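Side-chain contacts in periplasmic binding protein component of an ABC type zinc uptake transporter (Synechocystis sp., PDB 2OV3), which binds zinc and probably delivers it in the periplasm to an ABC-type zinc uptake transporter: residues G21-V26 / R128-A133; L29-G32 / T38-P41; Q84-L89 / P106-R111; I180-E185 / K195-T200; T207-E212 / K218-I223. All coordinates share one frame; numbering follows the deposited sequence.

Contact 1: residues G21-V26 / R128-A133; sequences GDLVRV and RDQYEA
Tyr131 OH, hydrogen-bonded to Asp124 OD2, lies against Leu23, whose CB is 3.6 Å from that oxygen. The hydroxyl is thus given a polar mate beyond the two segments, while its flank is covered by hydrocarbon. Leu23 CD1 also reaches the end of the ring, 3.9 Å from Tyr131 CZ, at a slant to the ring plane. The leucine branch starts opposite its own carbonyl carbon (chi1 -58°), which aims CD1 at the helix surface between Tyr131 and Gln130. On the Gln130 side the same methyl meets the amide end, with Leu23 CD1 3.6 Å from Gln130 NE2; the extended glutamine chain runs across the leucine nearly at a right angle, a purely van der Waals touch. Leu23 closes the short 3-10 turn leading into strand 24-28, an outermost strand of the first four-stranded parallel sheet, and helix 128-153 is the long helix that, as in related zinc-binding proteins, runs from one lobe to the other. A leucine in place of Tyr131 would lack ring and hydroxyl, and is likely to leave Asp124 without this partner and a gap beside Leu23. Tyr131 also packs on Leu120 of helix 106-123, and Leu23 on Asn127. One turn of the long helix is spanned by an ion pair facing away from the leucine: Arg128 NE and Glu132 OE1 are 3.4 Å apart, with the oxygen well off the guanidinium plane, an attraction of charges without a directed N-H.

Contact 2: residues L29-G32 / T38-P41; sequences LVPG and TYEP
Tyr39 receives three consecutive residues against its ring. Val30 lays both methyls on one side of it near its root: CG1 over the face, Val30 CG2 3.6 Å from Tyr39 CD2. Pro31 CD approaches Tyr39 CE1 to 3.7 Å, the proline crossing the ring near a right angle. On the same side, toward the CE2 edge, Leu29 CG is 4.1 Å from Tyr39 CE2. With its CG pointing away from the backbone nitrogen (chi1 179°), Leu29 carries CD1 on to Pro41, whose CB is 3.6 Å from Leu29 CD1.

The polar end is positioned from the next shell. Gln45 takes both groups with one amide: its OE1 is hydrogen-bonded to Tyr39 OH and its NE2 to Leu29 O, which probably keeps the phenol beside the Leu29 carbonyl although hydroxyl and carbonyl oxygen do not pair directly. Lys42 adds a cation-pi contact to the ring, and Trp66 packs on Leu29, Val30 and Pro41.

His37, a zinc ligand, directly precedes 38-41, its side chain about 7 Å from that of Tyr39. The contact folds the connection between strand 24-28 and helix 43-48 back on itself, with Leu29 backbone-bonded to Val7 of strand 3-7 and Gln45 reaching in from the helix.

Contact 3: residues Q84-L89 / P106-R111; sequences QGITPL and PTLVKR
Ile86 supplies the apolar part of the contact, set against Leu108 and Arg111, residues three apart on one side of the helix. Its CG2 is 4.0 Å from Leu108 CG, and the longer branch continues between the two helix residues: Ile86 CD1 lies 4.1 Å from Arg111 CB and 4.2 Å from Leu108 CG. The isoleucine and arginine chains run past each other in opposite directions, so the touch is made by the aliphatic root of the arginine and not by its charge. The packing is close but not tight. Leu108 is modelled in an unusual conformation (chi1 -99°), and beyond Ile86 it also meets Tyr170.

The polar component is weaker. Arg111 bends at its second torsion (chi2 -57°) and swings back over the loop, bringing the carbonyl oxygen of Gln84 to the edge of the guanidinium, near its plane. Gln84 O lies 4.0 Å from Arg111 CD, with NE slightly farther; any attraction is weak.

The arrangement is that of a surface loop resting on a helix: the connection after strand 78-81, an outermost strand of its parallel sheet, lies along the first turns of helix 106-123, with Leu108 about 9 Å, side chain to side chain, from the zinc ligand His101.

Contact 4: residues I180-E185 / K195-T200; sequences IPIEVE and KQLIDT
Ile180, Ile182 and Leu197 meet without any aromatic ring or amide side chain between them, and the flat groups here are backbone carbonyls. That of Pro181 has Leu197 CD1 3.8 Å from its oxygen. On the helix, the carbonyl of Gln196 is gripped from both faces of its plane, by Thr200 N and, on the other face, by the hydroxyl: Thr200 OG1 donates to Gln196 O over 2.9 Å, tilted 32° from the plane.

Leu197 is the side chain that reaches the strand. Its CG is turned away from the backbone nitrogen (chi1 174°), sending the methyls out between the two isoleucines. Ile180 offers its short branch, CG2 being 3.8 Å from Leu197 CD1, and the two chains slide past each other in opposite directions. Ile182 meets the leucine at about a right angle through CD1, although the modelled spacing of that pair is too short to be trusted. Shortening Leu197 to an alanine is likely to open a gap between the helix and the end of strand 178-181, leaving Ile180 CG2 and Ile182 CD1 without the leucine methyls they pack on.

Beyond the strand end, Glu183 holds ND1 of the zinc ligand His165 by a hydrogen bond, and so is placed to orient that imidazole. Between the segments themselves the chemistry is aliphatic, which implies that here the helix segment 195-200 meets the strand end through shape and burial.

Contact 5: residues T207-E212 / K218-I223; sequences TMVFGE and KSSEAI
Val209 and Ser220 form the close part of the contact. Val209 CG1, placed opposite the backbone nitrogen (chi1 170°), comes within 3.6 Å of Ser220 CB and also lies 3.7 Å from Ser220 O, resting on the helix backbone itself. The other methyl is less tightly met: Val209 CG2 is 4.1 Å from Ile223 CG2, the two side chains crossing at about a right angle. The end of Ile223 leads away from the strand, and the residue packs on Leu194, Leu197 and Ile198 of helix 193-204. Near Gly211 the backbones come nearest, with Gly211 CA 6.3 Å from Ser220 CA. Gly211 has no side chain between the backbones, and its CA is 4.2 Å from Ser220 OG, consistent with the short spacing.

Strand 208-212 and helix 218-227 are the first two elements of a beta-alpha-beta unit completed by strand 230-234, the sheet being parallel. Within the two segments the axes run antiparallel, at 179° and 8.6 Å apart, as expected where the chain turns back across the sheet.

The helix side facing away from the strand is loose by comparison: Lys218, Glu221 and Ala222 are solvent-exposed, and Glu221 reaches back to Thr217. On the far side of the strand, Phe210 packs against helix 241-256, and Met208 CG lies 3.5 Å above the plane of the Phe210 ring, displaced toward its rim. At the strand's end the carboxylate of buried Glu212 accepts hydrogen bonds from the backbone N of the zinc ligand His165 and from Trp168 NE1.

Overall arrangement
Contacts 2 and 5 are the buried ones, contacts 1 and 4 are partly buried, and contact 3 lies at the surface. Contacts 1, 2 and 3 involve the first parallel sheet or its connections, contacts 4 and 5 the second; centres of contacts 1 and 4 are about 43 Å apart. Contacts 4 and 5 form one continuous layer, joined where Ile223 packs on Leu197 and Ile198, so two neighbouring helices share the same sheet face. Side-chain packing dominates throughout. It is aliphatic in 4 and 5, in 1 and 2 it sets aliphatic groups against a tyrosine whose hydroxyl is bonded outside the two segments, and in 3 it is tinged with a distant guanidinium.

Contact 1: residues G21-V26 / R128-A133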
# COMPACT_ATOMS: atom_id res chain seq x y z
N GLY A 21 4.28 -15.11 13.28
CA GLY A 21 5.18 -16.24 13.14
C GLY A 21 4.41 -17.50 12.78
O GLY A 21 3.49 -17.44 11.96
N ASP A 22 4.77 -18.62 13.40
CA ASP A 22 4.10 -19.90 13.15
C ASP A 22 2.82 -20.05 13.95
O ASP A 22 2.22 -21.13 13.98
CB ASP A 22 5.06 -21.07 13.44
CG ASP A 22 5.58 -21.07 14.88
OD1 ASP A 22 6.60 -21.76 15.15
OD2 ASP A 22 4.99 -20.39 15.75
N LEU A 23 2.40 -18.96 14.59
CA LEU A 23 1.17 -18.97 15.40
C LEU A 23 -0.03 -18.55 14.56
O LEU A 23 -1.18 -18.57 15.03
CB LEU A 23 1.29 -18.02 16.59
CG LEU A 23 2.44 -18.28 17.56
CD1 LEU A 23 2.33 -17.29 18.72
CD2 LEU A 23 2.37 -19.72 18.07
N VAL A 24 0.23 -18.15 13.32
CA VAL A 24 -0.83 -17.75 12.43
C VAL A 24 -0.66 -18.40 11.08
O VAL A 24 0.45 -18.75 10.68
CB VAL A 24 -0.88 -16.19 12.21
CG1 VAL A 24 -0.90 -15.47 13.56
CG2 VAL A 24 0.31 -15.73 11.37
N ARG A 25 -1.79 -18.57 10.40
CA ARG A 25 -1.84 -19.13 9.06
C ARG A 25 -2.65 -18.07 8.32
O ARG A 25 -3.87 -17.99 8.46
CB ARG A 25 -2.59 -20.47 9.05
CG ARG A 25 -2.56 -21.17 7.69
CD ARG A 25 -3.07 -22.61 7.76
NE ARG A 25 -2.39 -23.37 8.81
CZ ARG A 25 -2.52 -24.67 9.00
NH1 ARG A 25 -3.31 -25.39 8.20
NH2 ARG A 25 -1.86 -25.26 10.00
N VAL A 26 -1.94 -17.23 7.57
CA VAL A 26 -2.55 -16.12 6.84
C VAL A 26 -3.11 -16.48 5.46
O VAL A 26 -2.50 -17.24 4.71
CB VAL A 26 -1.52 -14.96 6.62
CG1 VAL A 26 -2.21 -13.77 5.96
CG2 VAL A 26 -0.89 -14.55 7.95
N ARG A 128 0.72 -14.04 24.11
CA ARG A 128 0.80 -12.59 24.17
C ARG A 128 2.25 -12.13 24.10
O ARG A 128 2.55 -11.14 23.44
CB ARG A 128 0.17 -12.09 25.46
CG ARG A 128 0.24 -10.59 25.64
CD ARG A 128 -0.24 -10.20 27.02
NE ARG A 128 -0.55 -8.78 27.12
CZ ARG A 128 -1.54 -8.18 26.46
NH1 ARG A 128 -2.32 -8.88 25.64
NH2 ARG A 128 -1.75 -6.88 26.63
N ASP A 129 3.15 -12.84 24.77
CA ASP A 129 4.56 -12.47 24.77
C ASP A 129 5.22 -12.53 23.40
O ASP A 129 5.92 -11.59 23.02
CB ASP A 129 5.36 -13.34 25.76
CG ASP A 129 5.39 -14.82 25.37
OD1 ASP A 129 4.30 -15.42 25.27
OD2 ASP A 129 6.49 -15.37 25.17
N GLN A 130 5.00 -13.62 22.66
CA GLN A 130 5.60 -13.77 21.34
C GLN A 130 5.13 -12.64 20.41
O GLN A 130 5.92 -12.10 19.63
CB GLN A 130 5.26 -15.14 20.73
CG GLN A 130 5.69 -16.31 21.61
CD GLN A 130 5.73 -17.66 20.88
OE1 GLN A 130 5.68 -18.71 21.53
NE2 GLN A 130 5.84 -17.64 19.56
N TYR A 131 3.86 -12.27 20.53
CA TYR A 131 3.29 -11.20 19.74
C TYR A 131 3.98 -9.88 20.05
O TYR A 131 4.46 -9.20 19.14
CB TYR A 131 1.79 -11.09 20.00
CG TYR A 131 1.00 -12.29 19.49
CD1 TYR A 131 0.13 -12.99 20.32
CD2 TYR A 131 1.17 -12.74 18.18
CE1 TYR A 131 -0.56 -14.11 19.86
CE2 TYR A 131 0.48 -13.86 17.72
CZ TYR A 131 -0.38 -14.54 18.56
OH TYR A 131 -1.04 -15.66 18.11
N GLU A 132 4.02 -9.51 21.33
CA GLU A 132 4.66 -8.26 21.73
C GLU A 132 6.13 -8.28 21.38
O GLU A 132 6.73 -7.24 21.07
CB GLU A 132 4.51 -8.03 23.23
CG GLU A 132 3.07 -7.87 23.71
CD GLU A 132 2.99 -7.26 25.08
OE1 GLU A 132 1.87 -6.92 25.52
OE2 GLU A 132 4.05 -7.11 25.73
N ALA A 133 6.73 -9.46 21.41
CA ALA A 133 8.14 -9.58 21.09
C ALA A 133 8.34 -9.39 19.59
O ALA A 133 9.12 -8.54 19.17
CB ALA A 133 8.67 -10.94 21.52

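Contact 2: residues L29-G32 / T38-P41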
# COMPACT_ATOMS: atom_id res chain seq x y z
N LEU A 29 -6.98 -12.34 0.40
CA LEU A 29 -8.15 -12.27 -0.45
C LEU A 29 -7.80 -11.76 -1.84
O LEU A 29 -8.23 -12.33 -2.83
CB LEU A 29 -9.20 -11.37 0.19
CG LEU A 29 -10.48 -11.22 -0.63
CD1 LEU A 29 -11.24 -12.54 -0.61
CD2 LEU A 29 -11.37 -10.09 -0.09
N VAL A 30 -7.01 -10.69 -1.93
CA VAL A 30 -6.65 -10.16 -3.24
C VAL A 30 -5.23 -10.50 -3.70
O VAL A 30 -4.23 -10.15 -3.05
CB VAL A 30 -6.83 -8.61 -3.30
CG1 VAL A 30 -6.67 -8.11 -4.74
CG2 VAL A 30 -8.21 -8.21 -2.76
N PRO A 31 -5.11 -11.21 -4.83
CA PRO A 31 -3.81 -11.60 -5.39
C PRO A 31 -3.02 -10.33 -5.73
O PRO A 31 -3.61 -9.29 -6.05
CB PRO A 31 -4.19 -12.40 -6.64
CG PRO A 31 -5.58 -12.90 -6.37
CD PRO A 31 -6.21 -11.71 -5.67
N GLY A 32 -1.70 -10.42 -5.68
CA GLY A 32 -0.86 -9.28 -5.97
C GLY A 32 -0.94 -8.70 -7.37
O GLY A 32 -0.72 -7.50 -7.57
N THR A 38 -11.30 -2.99 -7.88
CA THR A 38 -12.36 -3.59 -8.69
C THR A 38 -12.32 -5.11 -8.53
O THR A 38 -12.72 -5.85 -9.43
CB THR A 38 -12.17 -3.27 -10.17
OG1 THR A 38 -11.02 -3.95 -10.65
CG2 THR A 38 -11.98 -1.77 -10.37
N TYR A 39 -11.81 -5.58 -7.39
CA TYR A 39 -11.71 -7.01 -7.13
C TYR A 39 -13.00 -7.57 -6.54
O TYR A 39 -13.68 -6.91 -5.75
CB TYR A 39 -10.56 -7.33 -6.16
CG TYR A 39 -10.36 -8.82 -5.96
CD1 TYR A 39 -9.72 -9.59 -6.94
CD2 TYR A 39 -10.88 -9.48 -4.85
CE1 TYR A 39 -9.61 -10.98 -6.81
CE2 TYR A 39 -10.77 -10.87 -4.71
CZ TYR A 39 -10.14 -11.61 -5.70
OH TYR A 39 -10.05 -12.98 -5.59
N GLU A 40 -13.34 -8.79 -6.93
CA GLU A 40 -14.54 -9.45 -6.43
C GLU A 40 -14.12 -10.79 -5.84
O GLU A 40 -13.55 -11.63 -6.53
CB GLU A 40 -15.55 -9.67 -7.55
CG GLU A 40 -16.93 -10.14 -7.07
CD GLU A 40 -17.74 -9.03 -6.41
OE1 GLU A 40 -18.73 -9.36 -5.70
OE2 GLU A 40 -17.39 -7.84 -6.59
N PRO A 41 -14.38 -11.00 -4.53
CA PRO A 41 -13.99 -12.28 -3.94
C PRO A 41 -14.74 -13.43 -4.58
O PRO A 41 -15.92 -13.30 -4.91
CB PRO A 41 -14.31 -12.08 -2.46
CG PRO A 41 -15.40 -11.07 -2.46
CD PRO A 41 -14.97 -10.10 -3.53

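Contact 3: residues Q84-L89 / P106-R111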
# COMPACT_ATOMS: atom_id res chain seq x y z
N GLN A 84 -7.31 2.20 12.33
CA GLN A 84 -7.86 3.01 13.41
C GLN A 84 -6.83 3.85 14.15
O GLN A 84 -5.68 3.44 14.34
CB GLN A 84 -8.57 2.13 14.44
CG GLN A 84 -7.68 1.06 15.02
CD GLN A 84 -8.00 0.77 16.48
OE1 GLN A 84 -7.55 -0.23 17.05
NE2 GLN A 84 -8.78 1.66 17.11
N GLY A 85 -7.26 5.04 14.56
CA GLY A 85 -6.40 5.94 15.30
C GLY A 85 -5.45 6.76 14.46
O GLY A 85 -4.68 7.56 14.99
N ILE A 86 -5.49 6.55 13.15
CA ILE A 86 -4.61 7.28 12.25
C ILE A 86 -5.33 8.38 11.50
O ILE A 86 -6.46 8.20 11.05
CB ILE A 86 -4.00 6.37 11.19
CG1 ILE A 86 -3.34 5.18 11.86
CG2 ILE A 86 -3.02 7.16 10.33
CD1 ILE A 86 -2.57 4.35 10.90
N THR A 87 -4.66 9.51 11.36
CA THR A 87 -5.25 10.61 10.62
C THR A 87 -4.90 10.35 9.15
O THR A 87 -3.73 10.39 8.76
CB THR A 87 -4.66 11.96 11.05
OG1 THR A 87 -4.92 12.16 12.44
CG2 THR A 87 -5.32 13.07 10.25
N PRO A 88 -5.92 10.09 8.32
CA PRO A 88 -5.75 9.82 6.89
C PRO A 88 -5.55 11.06 6.05
O PRO A 88 -5.69 12.19 6.52
CB PRO A 88 -7.04 9.10 6.54
CG PRO A 88 -8.03 9.89 7.33
CD PRO A 88 -7.35 10.08 8.68
N LEU A 89 -5.19 10.83 4.79
CA LEU A 89 -4.99 11.89 3.82
C LEU A 89 -6.19 11.84 2.90
O LEU A 89 -6.88 10.82 2.81
CB LEU A 89 -3.73 11.64 3.02
CG LEU A 89 -2.41 11.94 3.72
CD1 LEU A 89 -1.27 11.55 2.80
CD2 LEU A 89 -2.33 13.41 4.10
N PRO A 106 6.14 3.23 6.07
CA PRO A 106 6.80 2.46 7.13
C PRO A 106 6.34 2.95 8.51
O PRO A 106 5.89 2.15 9.35
CB PRO A 106 8.28 2.72 6.88
CG PRO A 106 8.33 2.83 5.39
CD PRO A 106 7.13 3.70 5.08
N THR A 107 6.44 4.25 8.73
CA THR A 107 6.03 4.86 9.98
C THR A 107 4.61 4.46 10.35
O THR A 107 4.37 3.99 11.46
CB THR A 107 6.06 6.40 9.90
OG1 THR A 107 7.41 6.84 9.72
CG2 THR A 107 5.48 7.02 11.16
N LEU A 108 3.66 4.66 9.44
CA LEU A 108 2.29 4.31 9.74
C LEU A 108 2.11 2.80 9.90
O LEU A 108 1.23 2.36 10.64
CB LEU A 108 1.37 4.86 8.65
CG LEU A 108 0.60 6.17 8.90
CD1 LEU A 108 1.37 7.18 9.74
CD2 LEU A 108 0.26 6.76 7.54
N VAL A 109 2.91 2.00 9.23
CA VAL A 109 2.75 0.57 9.40
C VAL A 109 3.02 0.20 10.86
O VAL A 109 2.41 -0.73 11.40
CB VAL A 109 3.70 -0.22 8.46
CG1 VAL A 109 3.83 -1.67 8.92
CG2 VAL A 109 3.15 -0.17 7.06
N LYS A 110 3.93 0.93 11.51
CA LYS A 110 4.24 0.70 12.92
C LYS A 110 2.93 0.67 13.70
O LYS A 110 2.73 -0.17 14.57
CB LYS A 110 5.11 1.81 13.50
CG LYS A 110 6.49 1.93 12.92
CD LYS A 110 7.28 3.01 13.66
CE LYS A 110 8.64 3.23 13.00
NZ LYS A 110 9.49 4.26 13.71
N ARG A 111 2.05 1.61 13.38
CA ARG A 111 0.78 1.69 14.06
C ARG A 111 -0.07 0.49 13.65
O ARG A 111 -0.68 -0.16 14.50
CB ARG A 111 0.07 3.00 13.71
CG ARG A 111 -0.84 3.50 14.83
CD ARG A 111 -1.88 2.46 15.21
NE ARG A 111 -2.26 2.58 16.61
CZ ARG A 111 -1.41 2.44 17.63
NH1 ARG A 111 -0.13 2.19 17.40
NH2 ARG A 111 -1.84 2.57 18.87

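Contact 4: residues I180-E185 / K195-T200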
# COMPACT_ATOMS: atom_id res chain seq x y z
N ILE A 180 2.49 12.58 -8.87
CA ILE A 180 1.61 13.21 -9.87
C ILE A 180 0.88 12.07 -10.58
O ILE A 180 1.42 11.47 -11.51
CB ILE A 180 2.39 13.95 -10.97
CG1 ILE A 180 3.48 14.86 -10.38
CG2 ILE A 180 1.40 14.70 -11.85
CD1 ILE A 180 3.00 15.81 -9.31
N PRO A 181 -0.36 11.77 -10.17
CA PRO A 181 -1.16 10.69 -10.76
C PRO A 181 -1.69 10.90 -12.18
O PRO A 181 -2.15 11.98 -12.53
CB PRO A 181 -2.28 10.50 -9.75
CG PRO A 181 -2.48 11.88 -9.22
CD PRO A 181 -1.06 12.35 -9.01
N ILE A 182 -1.61 9.84 -12.98
CA ILE A 182 -2.11 9.87 -14.35
C ILE A 182 -3.60 9.53 -14.30
O ILE A 182 -4.40 10.07 -15.06
CB ILE A 182 -1.41 8.80 -15.24
CG1 ILE A 182 0.11 9.05 -15.29
CG2 ILE A 182 -2.03 8.80 -16.63
CD1 ILE A 182 0.53 10.34 -15.94
N GLU A 183 -3.96 8.63 -13.39
CA GLU A 183 -5.35 8.20 -13.21
C GLU A 183 -6.06 9.01 -12.13
O GLU A 183 -5.43 9.48 -11.18
CB GLU A 183 -5.37 6.71 -12.83
CG GLU A 183 -6.77 6.12 -12.63
CD GLU A 183 -6.73 4.80 -11.89
OE1 GLU A 183 -5.82 3.99 -12.17
OE2 GLU A 183 -7.61 4.56 -11.03
N VAL A 184 -7.37 9.17 -12.27
CA VAL A 184 -8.17 9.90 -11.29
C VAL A 184 -9.49 9.15 -11.06
O VAL A 184 -9.93 8.38 -11.91
CB VAL A 184 -8.48 11.34 -11.77
CG1 VAL A 184 -7.20 12.10 -12.03
CG2 VAL A 184 -9.35 11.31 -13.02
N GLU A 185 -10.11 9.39 -9.91
CA GLU A 185 -11.38 8.73 -9.59
C GLU A 185 -12.41 9.70 -9.04
O GLU A 185 -12.88 9.56 -7.91
CB GLU A 185 -11.15 7.61 -8.58
CG GLU A 185 -10.34 6.43 -9.11
CD GLU A 185 -11.03 5.72 -10.27
OE1 GLU A 185 -12.18 5.26 -10.08
OE2 GLU A 185 -10.41 5.61 -11.35
N LYS A 195 -2.55 16.46 -20.68
CA LYS A 195 -1.69 17.28 -21.51
C LYS A 195 -0.95 18.26 -20.60
O LYS A 195 0.24 18.53 -20.78
CB LYS A 195 -2.50 18.04 -22.57
CG LYS A 195 -1.65 18.93 -23.47
CD LYS A 195 -0.67 18.10 -24.31
CE LYS A 195 0.31 18.99 -25.04
NZ LYS A 195 -0.36 20.15 -25.71
N GLN A 196 -1.67 18.81 -19.63
CA GLN A 196 -1.08 19.73 -18.68
C GLN A 196 0.01 18.99 -17.90
O GLN A 196 1.03 19.56 -17.55
CB GLN A 196 -2.14 20.25 -17.71
CG GLN A 196 -1.56 20.89 -16.47
CD GLN A 196 -1.09 22.31 -16.71
OE1 GLN A 196 -1.90 23.25 -16.69
NE2 GLN A 196 0.21 22.48 -16.96
N LEU A 197 -0.24 17.71 -17.62
CA LEU A 197 0.72 16.90 -16.89
C LEU A 197 1.99 16.76 -17.73
O LEU A 197 3.10 16.93 -17.21
CB LEU A 197 0.12 15.53 -16.57
CG LEU A 197 1.01 14.45 -15.92
CD1 LEU A 197 0.15 13.41 -15.18
CD2 LEU A 197 1.84 13.79 -16.99
N ILE A 198 1.84 16.48 -19.02
CA ILE A 198 2.99 16.33 -19.90
C ILE A 198 3.82 17.60 -20.01
O ILE A 198 5.05 17.54 -20.00
CB ILE A 198 2.57 15.94 -21.32
CG1 ILE A 198 1.84 14.59 -21.29
CG2 ILE A 198 3.79 15.86 -22.23
CD1 ILE A 198 1.39 14.12 -22.64
N ASP A 199 3.16 18.74 -20.13
CA ASP A 199 3.90 19.99 -20.25
C ASP A 199 4.59 20.32 -18.94
O ASP A 199 5.70 20.85 -18.93
CB ASP A 199 2.97 21.14 -20.65
CG ASP A 199 2.40 20.97 -22.05
OD1 ASP A 199 3.07 20.36 -22.92
OD2 ASP A 199 1.27 21.47 -22.29
N THR A 200 3.94 20.00 -17.83
CA THR A 200 4.54 20.27 -16.53
C THR A 200 5.78 19.41 -16.37
O THR A 200 6.81 19.86 -15.88
CB THR A 200 3.54 19.97 -15.40
OG1 THR A 200 2.50 20.95 -15.42
CG2 THR A 200 4.24 19.98 -14.05

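Contact 5: residues T207-E212 / K218-I223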
# COMPACT_ATOMS: atom_id res chain seq x y z
N THR A 207 11.98 12.67 -15.64
CA THR A 207 12.62 11.68 -16.49
C THR A 207 12.02 10.29 -16.46
O THR A 207 12.56 9.37 -17.06
CB THR A 207 14.09 11.54 -16.10
OG1 THR A 207 14.17 10.87 -14.83
CG2 THR A 207 14.74 12.91 -15.99
N MET A 208 10.90 10.13 -15.77
CA MET A 208 10.33 8.81 -15.68
C MET A 208 8.84 8.83 -15.36
O MET A 208 8.33 9.75 -14.72
CB MET A 208 11.07 8.03 -14.59
CG MET A 208 10.90 6.53 -14.64
SD MET A 208 11.80 5.80 -16.02
CE MET A 208 13.49 6.13 -15.55
N VAL A 209 8.17 7.79 -15.82
CA VAL A 209 6.75 7.59 -15.59
C VAL A 209 6.68 6.26 -14.84
O VAL A 209 7.06 5.23 -15.39
CB VAL A 209 5.99 7.47 -16.92
CG1 VAL A 209 4.56 7.02 -16.65
CG2 VAL A 209 6.02 8.80 -17.66
N PHE A 210 6.21 6.29 -13.60
CA PHE A 210 6.13 5.08 -12.81
C PHE A 210 4.73 4.46 -12.83
O PHE A 210 3.83 4.95 -12.15
CB PHE A 210 6.56 5.34 -11.36
CG PHE A 210 8.01 5.77 -11.24
CD1 PHE A 210 8.34 7.13 -11.12
CD2 PHE A 210 9.04 4.84 -11.28
CE1 PHE A 210 9.67 7.53 -11.05
CE2 PHE A 210 10.36 5.24 -11.21
CZ PHE A 210 10.68 6.59 -11.09
N GLY A 211 4.56 3.39 -13.59
CA GLY A 211 3.26 2.74 -13.66
C GLY A 211 3.13 1.71 -12.57
O GLY A 211 4.13 1.34 -11.95
N GLU A 212 1.92 1.25 -12.31
CA GLU A 212 1.72 0.23 -11.28
C GLU A 212 1.58 -1.14 -11.94
O GLU A 212 1.03 -1.27 -13.03
CB GLU A 212 0.48 0.57 -10.44
CG GLU A 212 0.74 1.57 -9.32
CD GLU A 212 1.52 2.79 -9.80
OE1 GLU A 212 1.04 3.50 -10.71
OE2 GLU A 212 2.63 3.04 -9.28
N LYS A 218 -0.29 0.99 -20.97
CA LYS A 218 -0.52 1.66 -22.24
C LYS A 218 -0.40 3.17 -22.11
O LYS A 218 0.51 3.78 -22.66
CB LYS A 218 -1.91 1.30 -22.78
CG LYS A 218 -2.01 -0.10 -23.37
CD LYS A 218 -1.32 -0.18 -24.73
CE LYS A 218 -1.43 -1.57 -25.36
NZ LYS A 218 -2.84 -1.98 -25.66
N SER A 219 -1.33 3.77 -21.36
CA SER A 219 -1.34 5.20 -21.17
C SER A 219 -0.04 5.73 -20.57
O SER A 219 0.33 6.87 -20.83
CB SER A 219 -2.53 5.61 -20.30
OG SER A 219 -2.48 5.01 -19.02
N SER A 220 0.65 4.93 -19.77
CA SER A 220 1.90 5.42 -19.20
C SER A 220 3.00 5.48 -20.26
O SER A 220 3.81 6.40 -20.27
CB SER A 220 2.36 4.52 -18.04
OG SER A 220 1.45 4.60 -16.95
N GLU A 221 3.00 4.50 -21.15
CA GLU A 221 3.99 4.42 -22.22
C GLU A 221 3.81 5.58 -23.19
O GLU A 221 4.79 6.12 -23.72
CB GLU A 221 3.86 3.07 -22.93
CG GLU A 221 4.28 1.90 -22.04
CD GLU A 221 3.76 0.55 -22.51
OE1 GLU A 221 3.98 -0.45 -21.78
OE2 GLU A 221 3.12 0.49 -23.58
N ALA A 222 2.57 5.96 -23.43
CA ALA A 222 2.28 7.07 -24.32
C ALA A 222 2.79 8.34 -23.65
O ALA A 222 3.59 9.08 -24.22
CB ALA A 222 0.79 7.16 -24.58
N ILE A 223 2.32 8.59 -22.43
CA ILE A 223 2.73 9.76 -21.67
C ILE A 223 4.24 9.89 -21.67
O ILE A 223 4.79 10.93 -22.00
CB ILE A 223 2.23 9.67 -20.20
CG1 ILE A 223 0.71 9.81 -20.14
CG2 ILE A 223 2.88 10.75 -19.34
CD1 ILE A 223 0.19 11.12 -20.67